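Local coordinates for glycerol dehydratase (PDB 1R9D), which probably acts as a B12-independent glycyl-radical lyase that dehydrates glycerol, which is bound in this crystal form, at residues A[553-558]-A[657-662]. Sequence-based numbering, arbitrary orientation.
Sequences VANIGD and DGRKSG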
ATOM      1  N   VAL A 553     -36.443 -12.899  -7.365  1.00 24.78           N
ATOM      2  CA  VAL A 553     -37.124 -13.658  -6.311  1.00 24.71           C
ATOM      3  C   VAL A 553     -38.432 -14.352  -6.715  1.00 24.26           C
ATOM      4  O   VAL A 553     -38.621 -15.529  -6.411  1.00 24.31           O
ATOM      5  CB  VAL A 553     -37.393 -12.774  -5.065  1.00 24.59           C
ATOM      6  CG1 VAL A 553     -38.136 -13.589  -3.997  1.00 26.05           C
ATOM      7  CG2 VAL A 553     -36.069 -12.278  -4.489  1.00 25.84           C
ATOM      8  N   ALA A 554     -39.337 -13.645  -7.385  1.00 24.17           N
ATOM      9  CA  ALA A 554     -40.597 -14.271  -7.781  1.00 25.26           C
ATOM     10  C   ALA A 554     -40.347 -15.379  -8.799  1.00 25.95           C
ATOM     11  O   ALA A 554     -41.022 -16.412  -8.781  1.00 26.62           O
ATOM     12  CB  ALA A 554     -41.551 -13.237  -8.359  1.00 24.60           C
ATOM     13  N   ASN A 555     -39.372 -15.172  -9.680  1.00 25.69           N
ATOM     14  CA  ASN A 555     -39.062 -16.176 -10.691  1.00 27.38           C
ATOM     15  C   ASN A 555     -38.556 -17.467 -10.042  1.00 27.97           C
ATOM     16  O   ASN A 555     -38.882 -18.568 -10.493  1.00 27.93           O
ATOM     17  CB  ASN A 555     -38.022 -15.642 -11.685  1.00 26.74           C
ATOM     18  CG  ASN A 555     -38.474 -14.362 -12.370  1.00 28.15           C
ATOM     19  OD1 ASN A 555     -38.174 -13.260 -11.912  1.00 28.54           O
ATOM     20  ND2 ASN A 555     -39.221 -14.504 -13.463  1.00 29.28           N
ATOM     21  N   ILE A 556     -37.769 -17.333  -8.978  1.00 27.35           N
ATOM     22  CA  ILE A 556     -37.244 -18.505  -8.283  1.00 27.71           C
ATOM     23  C   ILE A 556     -38.335 -19.256  -7.529  1.00 27.23           C
ATOM     24  O   ILE A 556     -38.392 -20.483  -7.575  1.00 26.75           O
ATOM     25  CB  ILE A 556     -36.095 -18.112  -7.307  1.00 29.61           C
ATOM     26  CG1 ILE A 556     -34.772 -18.038  -8.075  1.00 30.79           C
ATOM     27  CG2 ILE A 556     -35.956 -19.148  -6.193  1.00 30.75           C
ATOM     28  CD1 ILE A 556     -34.829 -17.209  -9.327  1.00 32.27           C
ATOM     29  N   GLY A 557     -39.202 -18.527  -6.834  1.00 26.60           N
ATOM     30  CA  GLY A 557     -40.275 -19.176  -6.102  1.00 26.11           C
ATOM     31  C   GLY A 557     -41.206 -19.918  -7.045  1.00 26.22           C
ATOM     32  O   GLY A 557     -41.540 -21.086  -6.818  1.00 24.81           O
ATOM     33  N   ASP A 558     -41.624 -19.240  -8.110  1.00 25.19           N
ATOM     34  CA  ASP A 558     -42.521 -19.839  -9.094  1.00 26.38           C
ATOM     35  C   ASP A 558     -41.850 -21.011  -9.819  1.00 26.16           C
ATOM     36  O   ASP A 558     -42.497 -22.015 -10.116  1.00 25.95           O
ATOM     37  CB  ASP A 558     -42.991 -18.777 -10.101  1.00 26.90           C
ATOM     38  CG  ASP A 558     -43.805 -17.659  -9.446  1.00 29.47           C
ATOM     39  OD1 ASP A 558     -44.397 -17.898  -8.370  1.00 31.14           O
ATOM     40  OD2 ASP A 558     -43.870 -16.541 -10.007  1.00 30.34           O
ATOM     41  N   ASP A 657     -40.978 -21.563 -14.443  1.00 29.78           N
ATOM     42  CA  ASP A 657     -42.223 -20.882 -14.094  1.00 30.67           C
ATOM     43  C   ASP A 657     -43.055 -20.597 -15.345  1.00 30.10           C
ATOM     44  O   ASP A 657     -44.173 -20.089 -15.253  1.00 30.09           O
ATOM     45  CB  ASP A 657     -41.934 -19.575 -13.341  1.00 31.70           C
ATOM     46  CG  ASP A 657     -41.018 -18.634 -14.112  1.00 33.11           C
ATOM     47  OD1 ASP A 657     -40.437 -19.066 -15.130  1.00 33.60           O
ATOM     48  OD2 ASP A 657     -40.873 -17.464 -13.687  1.00 33.67           O
ATOM     49  N   GLY A 658     -42.499 -20.924 -16.509  1.00 29.62           N
ATOM     50  CA  GLY A 658     -43.203 -20.706 -17.763  1.00 29.38           C
ATOM     51  C   GLY A 658     -42.756 -19.466 -18.519  1.00 29.95           C
ATOM     52  O   GLY A 658     -43.281 -19.158 -19.594  1.00 30.21           O
ATOM     53  N   ARG A 659     -41.792 -18.747 -17.951  1.00 29.23           N
ATOM     54  CA  ARG A 659     -41.255 -17.534 -18.563  1.00 28.78           C
ATOM     55  C   ARG A 659     -40.363 -17.903 -19.751  1.00 28.69           C
ATOM     56  O   ARG A 659     -39.520 -18.790 -19.645  1.00 29.28           O
ATOM     57  CB  ARG A 659     -40.440 -16.750 -17.515  1.00 28.20           C
ATOM     58  CG  ARG A 659     -39.714 -15.536 -18.066  1.00 28.33           C
ATOM     59  CD  ARG A 659     -38.768 -14.902 -17.041  1.00 27.32           C
ATOM     60  NE  ARG A 659     -37.572 -14.415 -17.726  1.00 26.95           N
ATOM     61  CZ  ARG A 659     -36.619 -15.207 -18.207  1.00 26.86           C
ATOM     62  NH1 ARG A 659     -36.714 -16.524 -18.063  1.00 26.13           N
ATOM     63  NH2 ARG A 659     -35.595 -14.687 -18.875  1.00 26.18           N
ATOM     64  N   LYS A 660     -40.546 -17.227 -20.883  1.00 30.15           N
ATOM     65  CA  LYS A 660     -39.739 -17.514 -22.068  1.00 31.77           C
ATOM     66  C   LYS A 660     -38.370 -16.844 -22.029  1.00 31.61           C
ATOM     67  O   LYS A 660     -38.181 -15.824 -21.367  1.00 30.89           O
ATOM     68  CB  LYS A 660     -40.474 -17.083 -23.339  1.00 33.76           C
ATOM     69  CG  LYS A 660     -41.811 -17.775 -23.536  1.00 36.77           C
ATOM     70  CD  LYS A 660     -42.280 -17.672 -24.979  1.00 39.74           C
ATOM     71  CE  LYS A 660     -41.328 -18.413 -25.908  1.00 40.18           C
ATOM     72  NZ  LYS A 660     -41.805 -18.420 -27.314  1.00 42.97           N
ATOM     73  N   SER A 661     -37.426 -17.428 -22.755  1.00 30.90           N
ATOM     74  CA  SER A 661     -36.064 -16.920 -22.824  1.00 31.11           C
ATOM     75  C   SER A 661     -35.997 -15.450 -23.226  1.00 30.61           C
ATOM     76  O   SER A 661     -36.748 -14.992 -24.092  1.00 30.40           O
ATOM     77  CB  SER A 661     -35.249 -17.762 -23.813  1.00 31.93           C
ATOM     78  OG  SER A 661     -33.921 -17.283 -23.938  1.00 32.95           O
ATOM     79  N   GLY A 662     -35.098 -14.714 -22.577  1.00 30.04           N
ATOM     80  CA  GLY A 662     -34.910 -13.309 -22.889  1.00 29.42           C
ATOM     81  C   GLY A 662     -35.884 -12.324 -22.275  1.00 29.12           C
ATOM     82  O   GLY A 662     -35.695 -11.114 -22.403  1.00 28.99           O
TER
HETATM   83  O   HOH W   1     -42.836 -15.954 -12.319  1.00 37.30           O
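Asp558, in the first turns of helix 553-569, lies against Asp657 of the loop 657-662 with their CA atoms 5.1 Å apart, and from there the loop runs off without regular structure. The two methylenes pack against each other, Asp558 CB meeting Asp657 CB at 3.5 Å. The two carboxylates do not touch: a water gives one hydrogen to Asp558 OD2 (2.6 Å) and the other to Asp657 OD2 (2.8 Å), which probably eases the proximity of like charges. Asp657 OD2 also takes a weak bond from Asn555 ND2 at 3.4 Å, the amide and carboxylate planes standing 71° apart. The other oxygen, OD1, also hydrogen-bonded to Thr655 OG1, accepts from the backbone N of Arg659 at 3.1 Å, reached from above the carboxylate plane, and so closes an Asx turn; with CG set between its own backbone N and carbonyl carbon (chi1 56°), Asp657 can serve turn and helix together. Arg659 adds its aliphatic CD, 3.6 Å from Asn555 ND2, while its guanidinium bonds to the carbonyls of Thr652, Gly653 and Gln663. Asn555 OD1 accepts from the backbone of Ala666, and Asp558 OD1 from that of Phe602. The contact thus ties the loop between helices 644-650 and 680-687 to one flank of helix 553-569, whose Val553 and Ile556 pack on helix 453-461.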